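Local coordinates for protein putative polysaccharide deacetylase (Bdellovibrio bacteriovorus HD100, PDB 5JP6) that probably removes acetyl groups from peptidoglycan as a zinc-dependent carbohydrate esterase of family CE-4, at residues E170-F175 and K197-A202; T174-P179 and I331-D336. The protein carries 1 engineered substitution. One frame throughout, in Å; residues are numbered along the deposited sequence.

Contact 1 of 2, residues E170-F175 and K197-A202; sequences EVVLTF and KAMFFA
M199 sits between L173 and F175 in a parallel pairing and spends both of its backbone polar groups on them. M199 N donates to L173 O over 2.9 Å in an almost straight bond (172° at the hydrogen), and M199 O takes F175 N. F175 O then accepts F201 N at 2.8 Å, approached from outside the carbonyl plane. CA-H...O contacts supplement two of these acceptors: T174 CA leans on M199 O at 3.2 Å, and F200 CA on F175 O. Before strand 199-202 pairs, at K197, a water takes over: it accepts from L173 N and donates to K197 O, so both of those groups are satisfied through it. A198 N is hydrogen-bonded to H222 ND1.

The side chains add apolar contact on both faces of the sheet. On the face of F175 and F200 the two rings run alongside each other with planes 20° apart but slid, their centroids 5.1 Å from one another; F175 CD2 lies over one face of F200, near its rim. The CB of A198 touches F175 CE2 at the ring edge, 3.7 Å away. On the opposite face, the extended chi2 of M199 (178°) carries SD out to 3.6 Å from V172 CG1, while T174 CB meets the edge of the F201 ring. The hydroxyl of T174 turns to other partners, V332 O and R277.

Strand 170-176, helix 183-193 and strand 199-202 form a beta-alpha-beta unit of the NodB-homology domain, and L188 and L191 of that helix cover F200 and A198. In this buried setting the three direct bonds and the water bridge fix T174 beside M199 and F175 beside F200, with F201 next to the zinc ligand H227.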
ATOM      1  N   GLU A 170       1.918 -22.014  -0.729  1.00 23.69           N
ATOM      2  CA  GLU A 170       1.691 -21.062   0.363  1.00 24.03           C
ATOM      3  C   GLU A 170       2.107 -19.674  -0.087  1.00 22.39           C
ATOM      4  O   GLU A 170       3.197 -19.501  -0.647  1.00 23.15           O
ATOM      5  CB  GLU A 170       2.450 -21.479   1.618  1.00 23.76           C
ATOM      6  CG  GLU A 170       1.927 -22.748   2.258  1.00 24.68           C
ATOM      7  CD  GLU A 170       2.610 -23.135   3.556  1.00 25.29           C
ATOM      8  OE1 GLU A 170       3.741 -22.649   3.839  1.00 27.85           O
ATOM      9  OE2 GLU A 170       1.992 -23.920   4.305  1.00 27.36           O
ATOM     10  N   VAL A 171       1.252 -18.681   0.214  1.00 22.08           N
ATOM     11  CA  VAL A 171       1.572 -17.291  -0.065  1.00 21.25           C
ATOM     12  C   VAL A 171       1.349 -16.432   1.170  1.00 19.87           C
ATOM     13  O   VAL A 171       0.451 -16.680   1.985  1.00 20.82           O
ATOM     14  CB  VAL A 171       0.813 -16.723  -1.265  1.00 23.26           C
ATOM     15  CG1 VAL A 171       1.171 -17.462  -2.537  1.00 25.24           C
ATOM     16  CG2 VAL A 171      -0.691 -16.768  -1.038  1.00 25.41           C
ATOM     17  N   VAL A 172       2.224 -15.447   1.312  1.00 19.42           N
ATOM     18  CA  VAL A 172       2.166 -14.470   2.391  1.00 19.25           C
ATOM     19  C   VAL A 172       1.727 -13.158   1.761  1.00 18.61           C
ATOM     20  O   VAL A 172       2.346 -12.674   0.824  1.00 19.77           O
ATOM     21  CB  VAL A 172       3.544 -14.275   3.060  1.00 19.36           C
ATOM     22  CG1 VAL A 172       3.477 -13.309   4.228  1.00 19.63           C
ATOM     23  CG2 VAL A 172       4.144 -15.573   3.507  1.00 20.46           C
ATOM     24  N   LEU A 173       0.627 -12.636   2.261  1.00 18.79           N
ATOM     25  CA  LEU A 173       0.104 -11.416   1.719  1.00 18.47           C
ATOM     26  C   LEU A 173       0.620 -10.201   2.489  1.00 17.31           C
ATOM     27  O   LEU A 173       0.488 -10.136   3.726  1.00 19.23           O
ATOM     28  CB  LEU A 173      -1.415 -11.441   1.778  1.00 19.85           C
ATOM     29  CG  LEU A 173      -2.085 -12.631   1.071  1.00 20.55           C
ATOM     30  CD1 LEU A 173      -3.576 -12.446   1.098  1.00 25.05           C
ATOM     31  CD2 LEU A 173      -1.557 -12.846  -0.359  1.00 21.68           C
ATOM     32  N   THR A 174       1.253  -9.269   1.781  1.00 16.84           N
ATOM     33  CA  THR A 174       1.844  -8.113   2.397  1.00 17.32           C
ATOM     34  C   THR A 174       1.384  -6.821   1.767  1.00 16.57           C
ATOM     35  O   THR A 174       1.164  -6.739   0.549  1.00 18.05           O
ATOM     36  CB  THR A 174       3.386  -8.222   2.467  1.00 18.91           C
ATOM     37  OG1 THR A 174       3.977  -7.941   1.182  1.00 19.13           O
ATOM     38  CG2 THR A 174       3.847  -9.560   2.965  1.00 19.40           C
ATOM     39  N   PHE A 175       1.201  -5.827   2.627  1.00 16.35           N
ATOM     40  CA  PHE A 175       0.605  -4.558   2.219  1.00 16.94           C
ATOM     41  C   PHE A 175       1.473  -3.409   2.708  1.00 17.64           C
ATOM     42  O   PHE A 175       1.666  -3.246   3.916  1.00 17.21           O
ATOM     43  CB  PHE A 175      -0.797  -4.408   2.823  1.00 17.25           C
ATOM     44  CG  PHE A 175      -1.790  -5.406   2.277  1.00 17.01           C
ATOM     45  CD1 PHE A 175      -2.485  -5.150   1.124  1.00 18.23           C
ATOM     46  CD2 PHE A 175      -1.985  -6.604   2.923  1.00 18.36           C
ATOM     47  CE1 PHE A 175      -3.363  -6.085   0.610  1.00 17.94           C
ATOM     48  CE2 PHE A 175      -2.868  -7.547   2.417  1.00 18.23           C
ATOM     49  CZ  PHE A 175      -3.548  -7.280   1.246  1.00 17.54           C
ATOM     50  N   LYS A 197      -4.826 -13.918   7.288  1.00 21.27           N
ATOM     51  CA  LYS A 197      -4.026 -12.928   8.012  1.00 20.83           C
ATOM     52  C   LYS A 197      -2.979 -12.411   7.040  1.00 19.31           C
ATOM     53  O   LYS A 197      -2.614 -13.090   6.089  1.00 22.84           O
ATOM     54  CB  LYS A 197      -3.364 -13.563   9.233  1.00 22.40           C
ATOM     55  CG  LYS A 197      -4.351 -14.174  10.209  1.00 23.71           C
ATOM     56  CD  LYS A 197      -5.273 -13.134  10.818  1.00 24.24           C
ATOM     57  CE  LYS A 197      -6.176 -13.753  11.889  1.00 27.36           C
ATOM     58  NZ  LYS A 197      -7.091 -14.821  11.344  1.00 27.69           N
ATOM     59  N   ALA A 198      -2.468 -11.221   7.320  1.00 18.44           N
ATOM     60  CA  ALA A 198      -1.517 -10.544   6.435  1.00 17.82           C
ATOM     61  C   ALA A 198      -0.501  -9.739   7.225  1.00 17.88           C
ATOM     62  O   ALA A 198      -0.656  -9.523   8.417  1.00 18.53           O
ATOM     63  CB  ALA A 198      -2.279  -9.626   5.468  1.00 18.95           C
ATOM     64  N   MET A 199       0.548  -9.304   6.516  1.00 17.71           N
ATOM     65  CA  MET A 199       1.587  -8.506   7.091  1.00 17.38           C
ATOM     66  C   MET A 199       1.391  -7.056   6.511  1.00 16.05           C
ATOM     67  O   MET A 199       1.319  -6.880   5.280  1.00 18.26           O
ATOM     68  CB  MET A 199       2.992  -9.055   6.800  1.00 17.70           C
ATOM     69  CG  MET A 199       3.212 -10.493   7.155  1.00 20.42           C
ATOM     70  SD  MET A 199       4.849 -11.025   6.719  1.00 21.30           S
ATOM     71  CE  MET A 199       5.784 -10.341   8.087  1.00 21.89           C
ATOM     72  N   PHE A 200       1.364  -6.040   7.373  1.00 17.19           N
ATOM     73  CA  PHE A 200       1.276  -4.656   6.947  1.00 16.46           C
ATOM     74  C   PHE A 200       2.551  -3.918   7.288  1.00 18.44           C
ATOM     75  O   PHE A 200       2.977  -3.899   8.441  1.00 19.73           O
ATOM     76  CB  PHE A 200       0.072  -3.959   7.596  1.00 17.10           C
ATOM     77  CG  PHE A 200      -1.259  -4.482   7.137  1.00 16.66           C
ATOM     78  CD1 PHE A 200      -1.738  -5.690   7.581  1.00 18.54           C
ATOM     79  CD2 PHE A 200      -2.018  -3.764   6.203  1.00 18.64           C
ATOM     80  CE1 PHE A 200      -2.959  -6.197   7.120  1.00 18.69           C
ATOM     81  CE2 PHE A 200      -3.225  -4.258   5.752  1.00 19.53           C
ATOM     82  CZ  PHE A 200      -3.695  -5.478   6.203  1.00 19.06           C
ATOM     83  N   PHE A 201       3.167  -3.341   6.262  1.00 17.58           N
ATOM     84  CA  PHE A 201       4.362  -2.530   6.420  1.00 17.17           C
ATOM     85  C   PHE A 201       3.923  -1.072   6.276  1.00 18.08           C
ATOM     86  O   PHE A 201       3.881  -0.494   5.201  1.00 18.50           O
ATOM     87  CB  PHE A 201       5.449  -2.932   5.421  1.00 17.83           C
ATOM     88  CG  PHE A 201       5.944  -4.333   5.622  1.00 17.22           C
ATOM     89  CD1 PHE A 201       5.308  -5.391   4.996  1.00 18.40           C
ATOM     90  CD2 PHE A 201       7.028  -4.605   6.435  1.00 17.85           C
ATOM     91  CE1 PHE A 201       5.731  -6.693   5.191  1.00 19.80           C
ATOM     92  CE2 PHE A 201       7.465  -5.911   6.625  1.00 18.20           C
ATOM     93  CZ  PHE A 201       6.813  -6.955   6.011  1.00 19.44           C
ATOM     94  N   ALA A 202       3.558  -0.508   7.418  1.00 18.31           N
ATOM     95  CA  ALA A 202       2.939   0.799   7.476  1.00 19.65           C
ATOM     96  C   ALA A 202       3.973   1.892   7.342  1.00 19.44           C
ATOM     97  O   ALA A 202       5.119   1.699   7.726  1.00 21.35           O
ATOM     98  CB  ALA A 202       2.198   0.939   8.803  1.00 20.14           C
TER
HETATM   99  O   HOH W   1      -0.225 -13.389   4.820  1.00 22.14           O

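Contact 2 of 2, residues T174-P179 and I331-D336. With ZN (zinc ion), chain B.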
ATOM      1  N   THR A 174       1.253  -9.269   1.781  1.00 16.84           N
ATOM      2  CA  THR A 174       1.844  -8.113   2.397  1.00 17.32           C
ATOM      3  C   THR A 174       1.384  -6.821   1.767  1.00 16.57           C
ATOM      4  O   THR A 174       1.164  -6.739   0.549  1.00 18.05           O
ATOM      5  CB  THR A 174       3.386  -8.222   2.467  1.00 18.91           C
ATOM      6  OG1 THR A 174       3.977  -7.941   1.182  1.00 19.13           O
ATOM      7  CG2 THR A 174       3.847  -9.560   2.965  1.00 19.40           C
ATOM      8  N   PHE A 175       1.201  -5.827   2.627  1.00 16.35           N
ATOM      9  CA  PHE A 175       0.605  -4.558   2.219  1.00 16.94           C
ATOM     10  C   PHE A 175       1.473  -3.409   2.708  1.00 17.64           C
ATOM     11  O   PHE A 175       1.666  -3.246   3.916  1.00 17.21           O
ATOM     12  CB  PHE A 175      -0.797  -4.408   2.823  1.00 17.25           C
ATOM     13  CG  PHE A 175      -1.790  -5.406   2.277  1.00 17.01           C
ATOM     14  CD1 PHE A 175      -2.485  -5.150   1.124  1.00 18.23           C
ATOM     15  CD2 PHE A 175      -1.985  -6.604   2.923  1.00 18.36           C
ATOM     16  CE1 PHE A 175      -3.363  -6.085   0.610  1.00 17.94           C
ATOM     17  CE2 PHE A 175      -2.868  -7.547   2.417  1.00 18.23           C
ATOM     18  CZ  PHE A 175      -3.548  -7.280   1.246  1.00 17.54           C
ATOM     19  N   ASP A 176       1.953  -2.613   1.758  1.00 16.84           N
ATOM     20  CA  ASP A 176       2.788  -1.438   2.061  1.00 16.83           C
ATOM     21  C   ASP A 176       2.048  -0.121   2.015  1.00 17.86           C
ATOM     22  O   ASP A 176       1.149   0.050   1.184  1.00 17.50           O
ATOM     23  CB  ASP A 176       3.921  -1.333   1.028  1.00 17.98           C
ATOM     24  CG  ASP A 176       5.022  -2.322   1.231  1.00 18.60           C
ATOM     25  OD1 ASP A 176       4.936  -3.211   2.112  1.00 20.31           O
ATOM     26  OD2 ASP A 176       6.031  -2.201   0.487  1.00 21.34           O
ATOM     27  N   ASP A 177       2.523   0.783   2.860  1.00 18.05           N
ATOM     28  CA  ASP A 177       2.286   2.230   2.802  1.00 19.09           C
ATOM     29  C   ASP A 177       1.031   2.769   3.419  1.00 18.65           C
ATOM     30  O   ASP A 177       0.822   3.975   3.416  1.00 21.63           O
ATOM     31  CB  ASP A 177       2.461   2.725   1.381  1.00 20.64           C
ATOM     32  CG  ASP A 177       3.868   2.579   0.944  1.00 24.49           C
ATOM     33  OD1 ASP A 177       4.758   2.601   1.833  1.00 30.91           O
ATOM     34  OD2 ASP A 177       4.120   2.420  -0.213  1.00 31.83           O
ATOM     35  N   GLY A 178       0.258   1.878   4.004  1.00 18.78           N
ATOM     36  CA  GLY A 178      -0.970   2.241   4.721  1.00 19.83           C
ATOM     37  C   GLY A 178      -0.650   2.585   6.170  1.00 19.25           C
ATOM     38  O   GLY A 178       0.506   2.684   6.574  1.00 19.16           O
ATOM     39  N   PRO A 179      -1.688   2.765   6.971  1.00 18.69           N
ATOM     40  CA  PRO A 179      -3.079   2.562   6.568  1.00 20.13           C
ATOM     41  C   PRO A 179      -3.673   3.748   5.832  1.00 20.71           C
ATOM     42  O   PRO A 179      -3.322   4.905   6.113  1.00 24.25           O
ATOM     43  CB  PRO A 179      -3.787   2.387   7.920  1.00 22.42           C
ATOM     44  CG  PRO A 179      -2.944   3.152   8.880  1.00 24.25           C
ATOM     45  CD  PRO A 179      -1.553   3.007   8.400  1.00 21.14           C
ATOM     46  N   ILE A 331       6.010 -14.490  -1.155  1.00 20.69           N
ATOM     47  CA  ILE A 331       5.551 -13.256  -0.542  1.00 18.69           C
ATOM     48  C   ILE A 331       5.038 -12.336  -1.629  1.00 19.78           C
ATOM     49  O   ILE A 331       5.761 -12.023  -2.582  1.00 20.40           O
ATOM     50  CB  ILE A 331       6.662 -12.572   0.270  1.00 20.75           C
ATOM     51  CG1 ILE A 331       7.081 -13.454   1.445  1.00 21.76           C
ATOM     52  CG2 ILE A 331       6.225 -11.188   0.754  1.00 20.72           C
ATOM     53  CD1 ILE A 331       8.262 -12.937   2.230  1.00 22.23           C
ATOM     54  N   VAL A 332       3.778 -11.917  -1.473  1.00 19.14           N
ATOM     55  CA  VAL A 332       3.113 -11.043  -2.443  1.00 19.10           C
ATOM     56  C   VAL A 332       3.183  -9.598  -1.983  1.00 18.81           C
ATOM     57  O   VAL A 332       2.830  -9.312  -0.830  1.00 19.09           O
ATOM     58  CB  VAL A 332       1.624 -11.416  -2.597  1.00 20.60           C
ATOM     59  CG1 VAL A 332       0.970 -10.576  -3.713  1.00 21.86           C
ATOM     60  CG2 VAL A 332       1.466 -12.905  -2.871  1.00 21.86           C
ATOM     61  N   LEU A 333       3.556  -8.708  -2.893  1.00 18.40           N
ATOM     62  CA  LEU A 333       3.567  -7.263  -2.617  1.00 19.01           C
ATOM     63  C   LEU A 333       2.295  -6.575  -3.138  1.00 16.81           C
ATOM     64  O   LEU A 333       2.096  -6.509  -4.363  1.00 19.44           O
ATOM     65  CB  LEU A 333       4.770  -6.608  -3.293  1.00 20.81           C
ATOM     66  CG  LEU A 333       4.864  -5.100  -3.120  1.00 21.89           C
ATOM     67  CD1 LEU A 333       5.009  -4.676  -1.653  1.00 23.81           C
ATOM     68  CD2 LEU A 333       6.008  -4.525  -3.956  1.00 25.29           C
ATOM     69  N   PHE A 334       1.512  -6.029  -2.199  1.00 17.46           N
ATOM     70  CA  PHE A 334       0.316  -5.191  -2.470  1.00 17.84           C
ATOM     71  C   PHE A 334       0.602  -3.858  -1.725  1.00 16.73           C
ATOM     72  O   PHE A 334       1.457  -3.760  -0.834  1.00 17.49           O
ATOM     73  CB  PHE A 334      -0.980  -5.795  -1.944  1.00 17.63           C
ATOM     74  CG  PHE A 334      -1.546  -6.942  -2.761  1.00 16.79           C
ATOM     75  CD1 PHE A 334      -1.971  -6.760  -4.107  1.00 18.52           C
ATOM     76  CD2 PHE A 334      -1.726  -8.178  -2.170  1.00 17.45           C
ATOM     77  CE1 PHE A 334      -2.547  -7.805  -4.781  1.00 19.75           C
ATOM     78  CE2 PHE A 334      -2.340  -9.213  -2.855  1.00 19.20           C
ATOM     79  CZ  PHE A 334      -2.710  -9.023  -4.154  1.00 20.53           C
ATOM     80  N   HIS A 335      -0.227  -2.872  -2.051  1.00 16.81           N
ATOM     81  CA  HIS A 335      -0.309  -1.610  -1.301  1.00 16.94           C
ATOM     82  C   HIS A 335      -1.748  -1.393  -0.862  1.00 17.09           C
ATOM     83  O   HIS A 335      -2.638  -1.315  -1.713  1.00 18.44           O
ATOM     84  CB  HIS A 335       0.175  -0.455  -2.169  1.00 18.63           C
ATOM     85  CG  HIS A 335       1.605  -0.577  -2.594  1.00 18.20           C
ATOM     86  ND1 HIS A 335       1.982  -1.384  -3.649  1.00 19.50           N
ATOM     87  CD2 HIS A 335       2.752  -0.088  -2.047  1.00 19.76           C
ATOM     88  CE1 HIS A 335       3.307  -1.356  -3.741  1.00 21.28           C
ATOM     89  NE2 HIS A 335       3.783  -0.578  -2.785  1.00 22.11           N
ATOM     90  N   ASP A 336      -1.988  -1.271   0.450  1.00 17.79           N
ATOM     91  CA  ASP A 336      -3.373  -1.112   0.930  1.00 18.31           C
ATOM     92  C   ASP A 336      -3.835   0.353   0.691  1.00 18.12           C
ATOM     93  O   ASP A 336      -5.016   0.647   0.859  1.00 21.54           O
ATOM     94  CB  ASP A 336      -3.631  -1.594   2.368  1.00 18.98           C
ATOM     95  CG  ASP A 336      -2.713  -0.982   3.386  1.00 18.40           C
ATOM     96  OD1 ASP A 336      -1.492  -0.926   3.103  1.00 19.46           O
ATOM     97  OD2 ASP A 336      -3.185  -0.565   4.478  1.00 20.10           O
TER
HETATM   98 ZN    ZN B 401       6.333   1.496  -0.413  0.50 37.29          ZN
HETATM   99  O   HOH W   2       0.429  -0.904   5.024  1.00 19.90           O
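T174 and V332 O make a forked hydrogen bond: the carbonyl accepts T174 N at 3.1 Å and T174 OG1 at 2.7 Å. A chi1 of 77° tucks OG1 back over its own main chain, within reach of V332 O. Further parallel bonds run from F334 N to T174 O and from D176 N to F334 O, the latter 2.9 Å long. A water accepts from G178 N and lies within hydrogen-bonding distance of F175 O and D336 OD1; D336 OD2 bonds T184. H335 NE2 is hydrogen-bonded to Y280 OH, and D176 OD1 forms a salt bridge with R277.

Apolar contacts lie on both faces. F175 and F334 lie alongside, planes 16° apart but slid, with F175 CD1 3.5 Å from F334 CB; on the other face T174 CG2 meets I331 CG2. A mixed contact sets the L333 CD1 methyl 3.4 Å from the carboxylate oxygen D176 OD2.

Metal bonding involves D177, whose OD2 binds zinc at 2.4 Å, with H227 and Y280 completing the protein ligands. The same oxygen lies 3.4 Å from H335 CD2, at the edge of the imidazole. D177 thus holds the zinc directly, while H335, through Y280 OH, contacts a ligand from the second shell.

How the contacts relate
Both contacts use strand 170-176, which has strand 199-202 as one neighbour in the parallel sheet and strand 330-335 as another; their centres are 7 Å apart. T174 and F175 belong to both. The pairings are continued by backbone bonds outside each contact: V172 O lies 2.8 Å from V332 N, a probable hydrogen bond, and F201 O lies 3.0 Å from D177 N, probably another. The second ties contact 1 directly to D177, which binds the zinc. F201 CB also packs 3.4 Å from D176 OD1, and the F201 side chain comes within about 7 Å of the zinc ion. Together the three strand ends help form the metal-binding end of the sheet.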